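FAD-dependent pyridine nucleotide-disulphide oxidoreductase (Desulfovibrio vulgaris, PDB 3IWA) probably uses FAD to oxidise NADH or NADPH and pass the electrons to an acceptor not yet established, as a pyridine nucleotide-disulphide oxidoreductase. Local coordinates at residues K4-I9 against Y114-L119; A11-P16 against S313-Q318; I92-H97 against T284-I289; V159-I164 against T244-L249; V163-G168 against V250-G255. One frame throughout, in Å; residues are numbered along the deposited sequence.

Interaction 1. Residues K4-I9 against Y114-L119; sequences KHVVVI and YDKLVL
H5 and D115 meet where the two strands begin, by a hydrogen bond from H5 N to D115 OD2 at 2.6 Å, with an N-H...O angle of 172°. The donor reaches the carboxylate on its anti side, 26° out of its plane. The carbonyl of the same residue, H5 O, takes D115 N at 2.8 Å and a long, weak bond from K116 N. Regular parallel pairing follows: V7 N to K116 O, V118 N to V7 O and I9 N to V118 O, the last at 2.8 Å. Strands 5-9 and 116-119 run 14° from parallel, with axes 4.7 Å apart.

On the V7 and I9 face, with CG anti to the backbone N (chi1 -174°) and a bend at chi2, L117 brings CD1 to V7 CG1 at 3.4 Å. I9 CD1 touches both L117 CD1 and L119 CD2, the latter at 3.8 Å. On the other face V8 CG2 rests on V118 CB.

Strand 30-34 pairs with the far edge of strand 5-9, making this the centre of the parallel Rossmann-type sheet of the probable FAD domain. K116 NZ forms a salt bridge with D288; in the conformer described, H5 NE2 is hydrogen-bonded to T32 OG1. The D115 carboxylate thus accepts the H5 N-H at the start of the pairing, where further along a backbone carbonyl serves, and this N-H would probably stabilise its negative charge.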
# COMPACT_ATOMS: atom_id res chain seq x y z
N LYS A 4 -15.16 -37.23 7.41
CA LYS A 4 -15.92 -36.02 7.87
C LYS A 4 -17.11 -35.63 7.03
O LYS A 4 -17.03 -35.52 5.81
CB LYS A 4 -15.03 -34.77 7.91
CG LYS A 4 -14.35 -34.46 9.26
CD LYS A 4 -13.88 -32.99 9.29
CE LYS A 4 -12.73 -32.81 10.26
NZ LYS A 4 -11.54 -33.36 9.57
N HIS A 5 -18.22 -35.39 7.71
CA HIS A 5 -19.31 -34.64 7.10
C HIS A 5 -19.31 -33.24 7.68
O HIS A 5 -19.28 -33.03 8.90
CB HIS A 5 -20.68 -35.29 7.30
CG HIS A 5 -21.76 -34.67 6.47
ND1 HIS A 5 -23.10 -34.70 6.81
CD2 HIS A 5 -21.70 -33.98 5.30
CE1 HIS A 5 -23.81 -34.07 5.89
NE2 HIS A 5 -22.98 -33.62 4.97
N VAL A 6 -19.30 -32.27 6.79
CA VAL A 6 -19.40 -30.90 7.21
C VAL A 6 -20.67 -30.34 6.60
O VAL A 6 -20.95 -30.55 5.43
CB VAL A 6 -18.19 -30.10 6.76
CG1 VAL A 6 -18.46 -28.59 6.91
CG2 VAL A 6 -16.99 -30.54 7.55
N VAL A 7 -21.44 -29.64 7.43
CA VAL A 7 -22.63 -28.95 6.98
C VAL A 7 -22.35 -27.43 6.98
O VAL A 7 -21.81 -26.90 7.92
CB VAL A 7 -23.81 -29.30 7.88
CG1 VAL A 7 -25.01 -28.37 7.61
CG2 VAL A 7 -24.19 -30.77 7.66
N VAL A 8 -22.74 -26.76 5.92
CA VAL A 8 -22.55 -25.33 5.78
C VAL A 8 -23.91 -24.69 5.60
O VAL A 8 -24.62 -25.05 4.69
CB VAL A 8 -21.64 -25.04 4.56
CG1 VAL A 8 -21.55 -23.59 4.32
CG2 VAL A 8 -20.28 -25.61 4.79
N ILE A 9 -24.27 -23.74 6.46
CA ILE A 9 -25.54 -23.05 6.38
C ILE A 9 -25.38 -21.63 5.88
O ILE A 9 -24.84 -20.78 6.58
CB ILE A 9 -26.23 -22.97 7.72
CG1 ILE A 9 -26.65 -24.34 8.19
CG2 ILE A 9 -27.48 -22.06 7.64
CD1 ILE A 9 -27.03 -24.33 9.60
N TYR A 114 -23.61 -33.95 11.47
CA TYR A 114 -22.38 -33.26 11.13
C TYR A 114 -21.26 -33.57 12.08
O TYR A 114 -21.49 -33.85 13.26
CB TYR A 114 -22.61 -31.74 11.02
CG TYR A 114 -22.86 -31.02 12.33
CD1 TYR A 114 -21.82 -30.66 13.17
CD2 TYR A 114 -24.15 -30.68 12.72
CE1 TYR A 114 -22.05 -29.99 14.36
CE2 TYR A 114 -24.39 -30.01 13.89
CZ TYR A 114 -23.35 -29.67 14.71
OH TYR A 114 -23.62 -29.01 15.88
N ASP A 115 -20.05 -33.53 11.54
CA ASP A 115 -18.83 -33.50 12.34
C ASP A 115 -18.42 -32.05 12.61
O ASP A 115 -17.91 -31.75 13.68
CB ASP A 115 -17.70 -34.20 11.59
CG ASP A 115 -18.01 -35.67 11.34
OD1 ASP A 115 -17.72 -36.44 12.27
OD2 ASP A 115 -18.52 -36.04 10.23
N LYS A 116 -18.61 -31.17 11.62
CA LYS A 116 -18.32 -29.76 11.78
C LYS A 116 -19.40 -28.99 11.06
O LYS A 116 -19.88 -29.42 10.04
CB LYS A 116 -16.96 -29.40 11.17
CG LYS A 116 -15.74 -30.12 11.74
CD LYS A 116 -15.44 -29.75 13.16
CE LYS A 116 -14.40 -30.71 13.75
NZ LYS A 116 -14.09 -30.39 15.19
N LEU A 117 -19.77 -27.85 11.62
CA LEU A 117 -20.77 -26.96 11.02
C LEU A 117 -20.17 -25.57 10.72
O LEU A 117 -19.38 -25.03 11.49
CB LEU A 117 -21.94 -26.79 11.99
CG LEU A 117 -23.20 -26.03 11.57
CD1 LEU A 117 -23.91 -26.62 10.32
CD2 LEU A 117 -24.16 -25.98 12.77
N VAL A 118 -20.56 -24.99 9.59
CA VAL A 118 -20.21 -23.62 9.31
C VAL A 118 -21.48 -22.76 9.19
O VAL A 118 -22.32 -23.04 8.36
CB VAL A 118 -19.40 -23.47 7.99
CG1 VAL A 118 -19.22 -21.94 7.61
CG2 VAL A 118 -18.08 -24.20 8.09
N LEU A 119 -21.55 -21.71 10.00
CA LEU A 119 -22.61 -20.73 9.95
C LEU A 119 -22.23 -19.50 9.12
O LEU A 119 -21.41 -18.71 9.50
CB LEU A 119 -23.02 -20.35 11.37
CG LEU A 119 -23.43 -21.53 12.29
CD1 LEU A 119 -23.82 -21.05 13.66
CD2 LEU A 119 -24.59 -22.30 11.67

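Interaction 2. Residues A11-P16 against S313-Q318; sequences AVALGP and SMANRQ
The L14 side chain meets Q318 next to its amide: CD1 of L14 is 3.8 Å from Q318 CB and 4.0 Å from Q318 OE1, the two side chains running at a slant to each other. The Q318 amide has its partner outside the contact: OE1 accepts a hydrogen bond from G293 N. A second amide, that of N316, brings OD1 to 4.2 Å from A13 CB. The guanidinium of R317 faces the other way: S313 CB sits 3.7 Å above one face, offset toward the rim, and NE and NH2 bond to N451 and V437 of the second subunit.

Helix 14-25 follows strand 5-9 directly, the beta-alpha start of the Rossmann-type domain that in relatives holds FAD. Here the beginning of this helix and the residue ahead of it lie against the N-terminal part of helix 314-326, whose R317 side belongs to the dimer contact.

The two backbones come close, with the CA atoms of L14 and A315 4.8 Å apart, because small residues lie at the approach. A13 CB and A315 CB touch at 3.5 Å, tight for two methyls. With CG anti to the backbone N (chi1 -172°), L14 reaches across to the other helix, CD1 standing 3.5 Å from A315 O.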
# COMPACT_ATOMS: atom_id res chain seq x y z
N ALA A 11 -25.49 -19.60 1.74
CA ALA A 11 -24.64 -19.45 0.56
C ALA A 11 -24.43 -17.95 0.38
O ALA A 11 -25.34 -17.22 -0.00
CB ALA A 11 -25.29 -20.09 -0.68
N VAL A 12 -23.23 -17.48 0.74
CA VAL A 12 -22.89 -16.08 0.65
C VAL A 12 -21.74 -16.06 -0.37
O VAL A 12 -21.86 -16.57 -1.51
CB VAL A 12 -22.56 -15.47 2.07
CG1 VAL A 12 -23.82 -15.13 2.85
CG2 VAL A 12 -21.73 -16.41 2.91
N ALA A 13 -20.64 -15.43 0.00
CA ALA A 13 -19.36 -15.78 -0.55
C ALA A 13 -18.81 -16.81 0.42
O ALA A 13 -18.31 -17.84 0.01
CB ALA A 13 -18.46 -14.54 -0.62
N LEU A 14 -18.98 -16.55 1.71
CA LEU A 14 -18.26 -17.29 2.71
C LEU A 14 -18.45 -18.82 2.71
O LEU A 14 -17.47 -19.55 2.82
CB LEU A 14 -18.48 -16.70 4.10
CG LEU A 14 -17.57 -17.33 5.15
CD1 LEU A 14 -16.67 -16.31 5.84
CD2 LEU A 14 -18.41 -18.10 6.18
N GLY A 15 -19.70 -19.28 2.59
CA GLY A 15 -20.01 -20.72 2.58
C GLY A 15 -19.29 -21.49 1.48
O GLY A 15 -18.48 -22.36 1.78
N PRO A 16 -19.55 -21.15 0.21
CA PRO A 16 -18.85 -21.74 -0.95
C PRO A 16 -17.32 -21.69 -0.80
O PRO A 16 -16.64 -22.67 -1.11
CB PRO A 16 -19.31 -20.88 -2.13
CG PRO A 16 -20.64 -20.36 -1.71
CD PRO A 16 -20.57 -20.17 -0.22
N SER A 313 -14.99 -7.93 1.23
CA SER A 313 -13.61 -8.45 1.33
C SER A 313 -13.34 -9.50 2.43
O SER A 313 -12.50 -10.39 2.24
CB SER A 313 -12.68 -7.26 1.55
OG SER A 313 -13.12 -6.46 2.65
N MET A 314 -14.05 -9.40 3.55
CA MET A 314 -13.82 -10.28 4.69
C MET A 314 -14.19 -11.73 4.35
O MET A 314 -13.51 -12.66 4.75
CB MET A 314 -14.63 -9.84 5.89
CG MET A 314 -14.35 -8.46 6.44
SD MET A 314 -12.96 -8.38 7.54
CE MET A 314 -11.77 -7.74 6.42
N ALA A 315 -15.29 -11.91 3.62
CA ALA A 315 -15.80 -13.22 3.20
C ALA A 315 -14.73 -14.19 2.72
O ALA A 315 -14.51 -15.23 3.34
CB ALA A 315 -16.88 -13.05 2.09
N ASN A 316 -14.08 -13.85 1.63
CA ASN A 316 -13.08 -14.71 1.04
C ASN A 316 -11.93 -15.04 1.98
O ASN A 316 -11.54 -16.19 2.07
CB ASN A 316 -12.60 -14.20 -0.32
CG ASN A 316 -13.63 -14.51 -1.41
OD1 ASN A 316 -14.44 -15.43 -1.23
ND2 ASN A 316 -13.62 -13.76 -2.53
N ARG A 317 -11.48 -14.06 2.74
CA ARG A 317 -10.30 -14.25 3.57
C ARG A 317 -10.67 -15.15 4.74
O ARG A 317 -9.97 -16.10 5.01
CB ARG A 317 -9.74 -12.93 4.03
CG ARG A 317 -9.35 -12.02 2.87
CD ARG A 317 -8.80 -10.69 3.32
NE ARG A 317 -8.65 -9.81 2.17
CZ ARG A 317 -8.85 -8.49 2.18
NH1 ARG A 317 -9.21 -7.88 3.29
NH2 ARG A 317 -8.67 -7.80 1.07
N GLN A 318 -11.81 -14.88 5.38
CA GLN A 318 -12.27 -15.66 6.53
C GLN A 318 -12.70 -17.07 6.09
O GLN A 318 -12.48 -18.01 6.80
CB GLN A 318 -13.41 -14.99 7.29
CG GLN A 318 -13.09 -13.63 7.86
CD GLN A 318 -14.32 -12.97 8.50
OE1 GLN A 318 -15.40 -13.56 8.51
NE2 GLN A 318 -14.13 -11.79 9.07

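Interaction 3. Residues I92-H97 against T284-I289; sequences IDRAAH and TSDPDI
In the conformer described, R94 and D286 form a salt bridge through the NE edge of the guanidinium: NE donates to D286 OD2 at 3.0 Å with an N-H...O angle of 165°. The oxygen uses its anti lone pair and lies in the guanidinium plane, while the two flat groups are turned 66° apart. The second arm of the arginine, NH1, is taken in this conformer by A266 O. On the same aspartate the other oxygen, OD1, accepts D288 N at 3.0 Å, an Asx turn, so each carboxylate oxygen has a donor.

A second polar link joins H97 and D288. H97 NE2 donates a nearly straight hydrogen bond to D288 OD2 at 3.0 Å; the acceptor lies in the ring plane, but the donor meets the carboxylate on its anti side and 35° out of its plane. D288 OD1 is bound to K116. The other ring nitrogen, ND1, donates to A95 O at 3.3 Å, a long bond that comes from above the carbonyl plane and off the lone pairs.

This contact ties the bend after strand 87-93, part of a three-stranded antiparallel sheet, to the type I turn D286-I289 that leads into strand 289-291, the edge strand of the parallel sheet of the probable FAD domain. The turn is closed by I289 N to D286 O. T284 OG1 accepts D286 N, an ST turn, and gives its own hydrogen to I289 O at 2.8 Å, an oxygen that T284 N also serves. Alongside the salt bridge, I289 CD1 crosses R94 CG at about a right angle, 3.8 Å away.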
# COMPACT_ATOMS: atom_id res chain seq x y z
N ILE A 92 -30.37 -26.25 15.57
CA ILE A 92 -29.10 -26.93 15.72
C ILE A 92 -29.07 -27.63 17.07
O ILE A 92 -29.33 -27.01 18.08
CB ILE A 92 -27.92 -25.95 15.63
CG1 ILE A 92 -27.84 -25.36 14.22
CG2 ILE A 92 -26.59 -26.65 15.99
CD1 ILE A 92 -26.85 -24.29 14.08
N ASP A 93 -28.76 -28.92 17.07
CA ASP A 93 -28.54 -29.62 18.33
C ASP A 93 -27.06 -29.90 18.41
O ASP A 93 -26.55 -30.79 17.74
CB ASP A 93 -29.36 -30.92 18.41
CG ASP A 93 -29.28 -31.59 19.79
OD1 ASP A 93 -28.43 -31.20 20.62
OD2 ASP A 93 -30.07 -32.53 20.03
N ARG A 94 -26.40 -29.12 19.25
CA ARG A 94 -24.95 -29.16 19.39
C ARG A 94 -24.43 -30.44 20.04
O ARG A 94 -23.45 -31.03 19.56
CB ARG A 94 -24.49 -27.95 20.19
CG ARG A 94 -24.61 -26.69 19.40
CD ARG A 94 -24.65 -25.53 20.32
NE ARG A 94 -23.48 -25.52 21.17
CZ ARG A 94 -23.40 -24.81 22.28
NH1 ARG A 94 -24.42 -24.06 22.66
NH2 ARG A 94 -22.29 -24.84 23.01
N ALA A 95 -25.08 -30.88 21.12
CA ALA A 95 -24.67 -32.12 21.81
C ALA A 95 -24.76 -33.33 20.87
O ALA A 95 -23.82 -34.15 20.79
CB ALA A 95 -25.51 -32.35 23.07
N ALA A 96 -25.87 -33.40 20.13
CA ALA A 96 -26.12 -34.47 19.15
C ALA A 96 -25.46 -34.30 17.77
O ALA A 96 -25.52 -35.22 16.94
CB ALA A 96 -27.63 -34.63 18.97
N HIS A 97 -24.90 -33.12 17.50
CA HIS A 97 -24.32 -32.78 16.19
C HIS A 97 -25.30 -33.05 15.04
O HIS A 97 -25.02 -33.77 14.08
CB HIS A 97 -22.99 -33.53 15.99
CG HIS A 97 -21.89 -33.07 16.90
ND1 HIS A 97 -21.94 -33.20 18.27
CD2 HIS A 97 -20.71 -32.45 16.63
CE1 HIS A 97 -20.84 -32.70 18.80
NE2 HIS A 97 -20.08 -32.24 17.83
N THR A 284 -16.79 -20.59 16.98
CA THR A 284 -17.75 -20.04 17.94
C THR A 284 -17.49 -20.60 19.35
O THR A 284 -16.50 -21.22 19.59
CB THR A 284 -19.19 -20.40 17.52
OG1 THR A 284 -19.39 -21.81 17.63
CG2 THR A 284 -19.45 -20.01 16.09
N SER A 285 -18.37 -20.35 20.29
CA SER A 285 -18.26 -20.99 21.62
C SER A 285 -18.36 -22.53 21.58
O SER A 285 -17.98 -23.20 22.54
CB SER A 285 -19.28 -20.41 22.59
OG SER A 285 -20.56 -20.35 22.02
N ASP A 286 -18.83 -23.08 20.47
CA ASP A 286 -18.81 -24.53 20.22
C ASP A 286 -17.68 -24.85 19.26
O ASP A 286 -17.74 -24.42 18.11
CB ASP A 286 -20.13 -25.00 19.62
CG ASP A 286 -20.25 -26.53 19.53
OD1 ASP A 286 -19.32 -27.21 19.06
OD2 ASP A 286 -21.30 -27.06 19.90
N PRO A 287 -16.67 -25.64 19.71
CA PRO A 287 -15.45 -25.81 18.92
C PRO A 287 -15.63 -26.57 17.61
O PRO A 287 -14.75 -26.54 16.77
CB PRO A 287 -14.49 -26.56 19.88
CG PRO A 287 -15.33 -27.12 20.96
CD PRO A 287 -16.54 -26.23 21.06
N ASP A 288 -16.79 -27.19 17.41
CA ASP A 288 -17.10 -27.85 16.13
C ASP A 288 -17.91 -26.96 15.19
O ASP A 288 -18.26 -27.35 14.08
CB ASP A 288 -17.83 -29.19 16.40
CG ASP A 288 -16.93 -30.21 17.18
OD1 ASP A 288 -15.72 -30.30 16.89
OD2 ASP A 288 -17.45 -30.90 18.09
N ILE A 289 -18.20 -25.75 15.63
CA ILE A 289 -18.99 -24.83 14.84
C ILE A 289 -18.23 -23.54 14.56
O ILE A 289 -17.84 -22.85 15.49
CB ILE A 289 -20.30 -24.48 15.54
CG1 ILE A 289 -21.09 -25.78 15.83
CG2 ILE A 289 -21.09 -23.52 14.66
CD1 ILE A 289 -22.43 -25.56 16.53

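Interaction 4. Residues V159-I164 against T244-L249; sequences VSKAVI and TLDADL
In the parallel sheet of the second Rossmann-type domain, which in relatives binds the pyridine nucleotide, the N-terminal ends of the inner strands 161-165 and 249-252 come together as neighbours, and D248 fastens the turn ahead of one to the chain ahead of the other. Its carboxylate grips two successive backbone N-H groups. S160 N bonds to D248 OD1 at 2.9 Å, on the syn lone pair, and K161 N bonds to D248 OD2 at 2.7 Å, again from the syn side but 24° out of the plane. D248 has CG between its backbone N and carbonyl carbon (chi1 46°), a turn that lifts both oxygens to the N-H pair.

Strand bonding then starts with L249 N to K161 O and V163 N to L249 O, the latter at 2.9 Å; K161 O also draws a weak bond from D248 N. A162 and L249 are parallel bridge partners, their side chains on the face that L178 of helix 169-182 covers.

Strand 244-246 belongs to a separate antiparallel sheet, diverges at 130° and has no backbone pairing with 161-164; it is met by the side chains of K161 and V163. K161 passes at a slant over D246, with CB 3.3 Å from D246 O, while its NZ stays 4.2 Å from D246 OD2, beyond a salt bridge. V163 crosses L245 at about a right angle, and its CG2 methyl sits 3.6 Å from the A247 methyl, CB.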
# COMPACT_ATOMS: atom_id res chain seq x y z
N VAL A 159 -38.17 1.26 -13.95
CA VAL A 159 -38.16 2.11 -12.76
C VAL A 159 -38.07 3.58 -13.19
O VAL A 159 -37.31 3.93 -14.08
CB VAL A 159 -36.99 1.74 -11.82
CG1 VAL A 159 -36.93 2.67 -10.62
CG2 VAL A 159 -37.12 0.30 -11.35
N SER A 160 -38.87 4.43 -12.57
CA SER A 160 -38.90 5.85 -12.89
C SER A 160 -38.21 6.59 -11.78
O SER A 160 -37.31 7.40 -12.02
CB SER A 160 -40.35 6.36 -13.04
OG SER A 160 -40.38 7.79 -13.19
N LYS A 161 -38.62 6.33 -10.54
CA LYS A 161 -37.99 6.98 -9.40
C LYS A 161 -37.52 6.01 -8.32
O LYS A 161 -38.27 5.14 -7.85
CB LYS A 161 -38.92 8.04 -8.82
CG LYS A 161 -39.20 9.20 -9.79
CD LYS A 161 -39.42 10.53 -9.09
CE LYS A 161 -39.49 11.69 -10.09
NZ LYS A 161 -40.87 12.21 -10.26
N ALA A 162 -36.24 6.18 -7.94
CA ALA A 162 -35.61 5.43 -6.86
C ALA A 162 -35.25 6.36 -5.71
O ALA A 162 -34.63 7.39 -5.92
CB ALA A 162 -34.37 4.71 -7.36
N VAL A 163 -35.66 5.98 -4.50
CA VAL A 163 -35.16 6.62 -3.30
C VAL A 163 -34.28 5.63 -2.50
O VAL A 163 -34.71 4.52 -2.21
CB VAL A 163 -36.30 7.15 -2.44
CG1 VAL A 163 -35.78 7.53 -1.02
CG2 VAL A 163 -36.98 8.32 -3.19
N ILE A 164 -33.05 6.03 -2.19
CA ILE A 164 -32.14 5.20 -1.41
C ILE A 164 -32.16 5.70 0.01
O ILE A 164 -31.85 6.84 0.27
CB ILE A 164 -30.69 5.21 -2.00
CG1 ILE A 164 -30.60 4.36 -3.29
CG2 ILE A 164 -29.70 4.63 -1.01
CD1 ILE A 164 -30.29 5.08 -4.53
N THR A 244 -42.07 15.21 0.70
CA THR A 244 -42.66 14.03 0.08
C THR A 244 -41.90 13.75 -1.22
O THR A 244 -41.73 14.65 -2.05
CB THR A 244 -44.17 14.23 -0.22
OG1 THR A 244 -44.89 14.34 1.01
CG2 THR A 244 -44.75 13.04 -1.04
N LEU A 245 -41.43 12.51 -1.39
CA LEU A 245 -40.70 12.09 -2.59
C LEU A 245 -41.49 10.99 -3.26
O LEU A 245 -41.96 10.06 -2.61
CB LEU A 245 -39.31 11.56 -2.24
CG LEU A 245 -38.32 12.51 -1.56
CD1 LEU A 245 -37.27 11.74 -0.79
CD2 LEU A 245 -37.67 13.44 -2.57
N ASP A 246 -41.65 11.10 -4.56
CA ASP A 246 -42.21 9.99 -5.33
C ASP A 246 -41.12 8.91 -5.51
O ASP A 246 -40.00 9.23 -5.92
CB ASP A 246 -42.71 10.46 -6.71
CG ASP A 246 -43.92 11.40 -6.64
OD1 ASP A 246 -44.93 11.08 -5.98
OD2 ASP A 246 -43.87 12.46 -7.31
N ALA A 247 -41.47 7.67 -5.22
CA ALA A 247 -40.59 6.54 -5.50
C ALA A 247 -41.39 5.30 -5.84
O ALA A 247 -42.24 4.90 -5.06
CB ALA A 247 -39.71 6.24 -4.30
N ASP A 248 -41.10 4.68 -6.98
CA ASP A 248 -41.60 3.34 -7.27
C ASP A 248 -40.59 2.26 -6.87
O ASP A 248 -40.89 1.08 -6.90
CB ASP A 248 -42.03 3.20 -8.75
CG ASP A 248 -41.01 3.77 -9.74
OD1 ASP A 248 -40.33 3.01 -10.46
OD2 ASP A 248 -40.91 5.00 -9.82
N LEU A 249 -39.37 2.67 -6.54
CA LEU A 249 -38.36 1.76 -5.94
C LEU A 249 -37.73 2.47 -4.74
O LEU A 249 -37.28 3.60 -4.86
CB LEU A 249 -37.26 1.41 -6.95
CG LEU A 249 -36.13 0.49 -6.48
CD1 LEU A 249 -36.60 -0.94 -6.31
CD2 LEU A 249 -34.96 0.55 -7.45

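Interaction 5. Residues V163-G168 against V250-G255; sequences VIVGGG and VILAAG
V165 nests its CG2 methyl in the hollow between V250 and L252, two residues that point to the same face of the sheet: CG2 is 3.9 Å from V250 CG1 and 4.2 Å from L252 CD2. The setting is the Rossmann-type sheet of the domain that probably binds the pyridine nucleotide, as in relatives, and G166 and G168 fit the start of a GxGxxG loop that in relatives meets the dinucleotide. With CG1 anti to the backbone N (chi1 -178°), V165 has CG2 beside that N, directed back toward V250.

On the opposite face I164 and I251 lie side by side and point the same way, CG1 of I164 meeting I251 CB at 3.9 Å. The small A253 methyl comes next to I164 CG2, more loosely. I164 is backed by A175, and A253 by I170, both of helix 169-182, while V238 covers V163 and V250 on the other face.

A ladder of three backbone bonds sets this register: I251 N to V163 O, V165 N to I251 O at 2.8 Å, and A253 N to V165 O. The strand axes lie 4.7 Å apart and cross at -17°.

Past V165 the chains keep close because G166 carries no side chain: its CA approaches A253 O at 3.3 Å, and its backbone, at phi 116°, is in a region accessible mainly to glycine. A water links the glycine loop to the strand end: it donates to A253 O at 2.7 Å and accepts a weak bond from G168 N.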
# COMPACT_ATOMS: atom_id res chain seq x y z
N VAL A 163 -35.66 5.98 -4.50
CA VAL A 163 -35.16 6.62 -3.30
C VAL A 163 -34.28 5.63 -2.50
O VAL A 163 -34.71 4.52 -2.21
CB VAL A 163 -36.30 7.15 -2.44
CG1 VAL A 163 -35.78 7.53 -1.02
CG2 VAL A 163 -36.98 8.32 -3.19
N ILE A 164 -33.05 6.03 -2.19
CA ILE A 164 -32.14 5.20 -1.41
C ILE A 164 -32.16 5.70 0.01
O ILE A 164 -31.85 6.84 0.27
CB ILE A 164 -30.69 5.21 -2.00
CG1 ILE A 164 -30.60 4.36 -3.29
CG2 ILE A 164 -29.70 4.63 -1.01
CD1 ILE A 164 -30.29 5.08 -4.53
N VAL A 165 -32.56 4.85 0.94
CA VAL A 165 -32.58 5.16 2.36
C VAL A 165 -31.27 4.66 2.99
O VAL A 165 -31.10 3.44 3.23
CB VAL A 165 -33.77 4.50 3.08
CG1 VAL A 165 -33.75 4.93 4.59
CG2 VAL A 165 -35.11 4.86 2.38
N GLY A 166 -30.37 5.61 3.25
CA GLY A 166 -29.02 5.34 3.71
C GLY A 166 -27.94 5.78 2.72
O GLY A 166 -27.95 5.35 1.58
N GLY A 167 -27.00 6.61 3.17
CA GLY A 167 -25.89 7.11 2.33
C GLY A 167 -24.55 6.51 2.74
O GLY A 167 -23.54 7.19 2.78
N GLY A 168 -24.55 5.21 3.03
CA GLY A 168 -23.34 4.46 3.32
C GLY A 168 -22.78 3.81 2.08
O GLY A 168 -23.13 4.19 0.97
N VAL A 250 -37.71 1.78 -3.61
CA VAL A 250 -37.06 2.25 -2.41
C VAL A 250 -36.04 1.20 -1.94
O VAL A 250 -36.39 0.04 -1.67
CB VAL A 250 -38.08 2.52 -1.29
CG1 VAL A 250 -37.38 2.87 -0.01
CG2 VAL A 250 -39.06 3.62 -1.73
N ILE A 251 -34.78 1.61 -1.89
CA ILE A 251 -33.69 0.74 -1.47
C ILE A 251 -33.41 0.99 0.02
O ILE A 251 -33.16 2.12 0.41
CB ILE A 251 -32.43 1.03 -2.30
CG1 ILE A 251 -32.72 0.95 -3.80
CG2 ILE A 251 -31.34 0.05 -1.98
CD1 ILE A 251 -33.03 -0.44 -4.29
N LEU A 252 -33.50 -0.05 0.83
CA LEU A 252 -33.10 0.01 2.23
C LEU A 252 -31.61 -0.37 2.35
O LEU A 252 -31.23 -1.52 2.13
CB LEU A 252 -33.97 -0.91 3.10
CG LEU A 252 -35.48 -0.65 3.13
CD1 LEU A 252 -36.12 -1.52 4.20
CD2 LEU A 252 -35.86 0.81 3.35
N ALA A 253 -30.80 0.63 2.69
CA ALA A 253 -29.34 0.52 2.80
C ALA A 253 -28.94 1.32 4.02
O ALA A 253 -28.05 2.16 3.95
CB ALA A 253 -28.67 1.12 1.56
N ALA A 254 -29.61 1.07 5.12
CA ALA A 254 -29.41 1.86 6.33
C ALA A 254 -28.77 1.02 7.41
O ALA A 254 -29.05 1.23 8.59
CB ALA A 254 -30.74 2.45 6.83
N GLY A 255 -27.93 0.08 7.02
CA GLY A 255 -27.23 -0.73 8.00
C GLY A 255 -27.97 -2.02 8.35
O GLY A 255 -29.17 -2.18 8.08
O HOH W 1 -25.65 2.31 2.68

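How the interactions relate
Interaction 1 touches interactions 2 and 3, whose own nearest atoms are about 10 Å apart. Interactions 1 and 3 are joined by the K116-D288 salt bridge and a probable hydrogen bond from L117 N to D288 O at 2.9 Å. V8 CG1 touches G15 CA of interaction 2 at 3.7 Å. Interactions 4 and 5 share V163 and I164 and use the parallel sheet of strands 161-165 and 249-252, while strand 244-246 of interaction 4 lies in a neighbouring antiparallel sheet; the centres of interactions 1 and 5 are 34 Å apart. No FAD or pyridine nucleotide is bound; the calcium ion is about 10 Å from the side chain of D246.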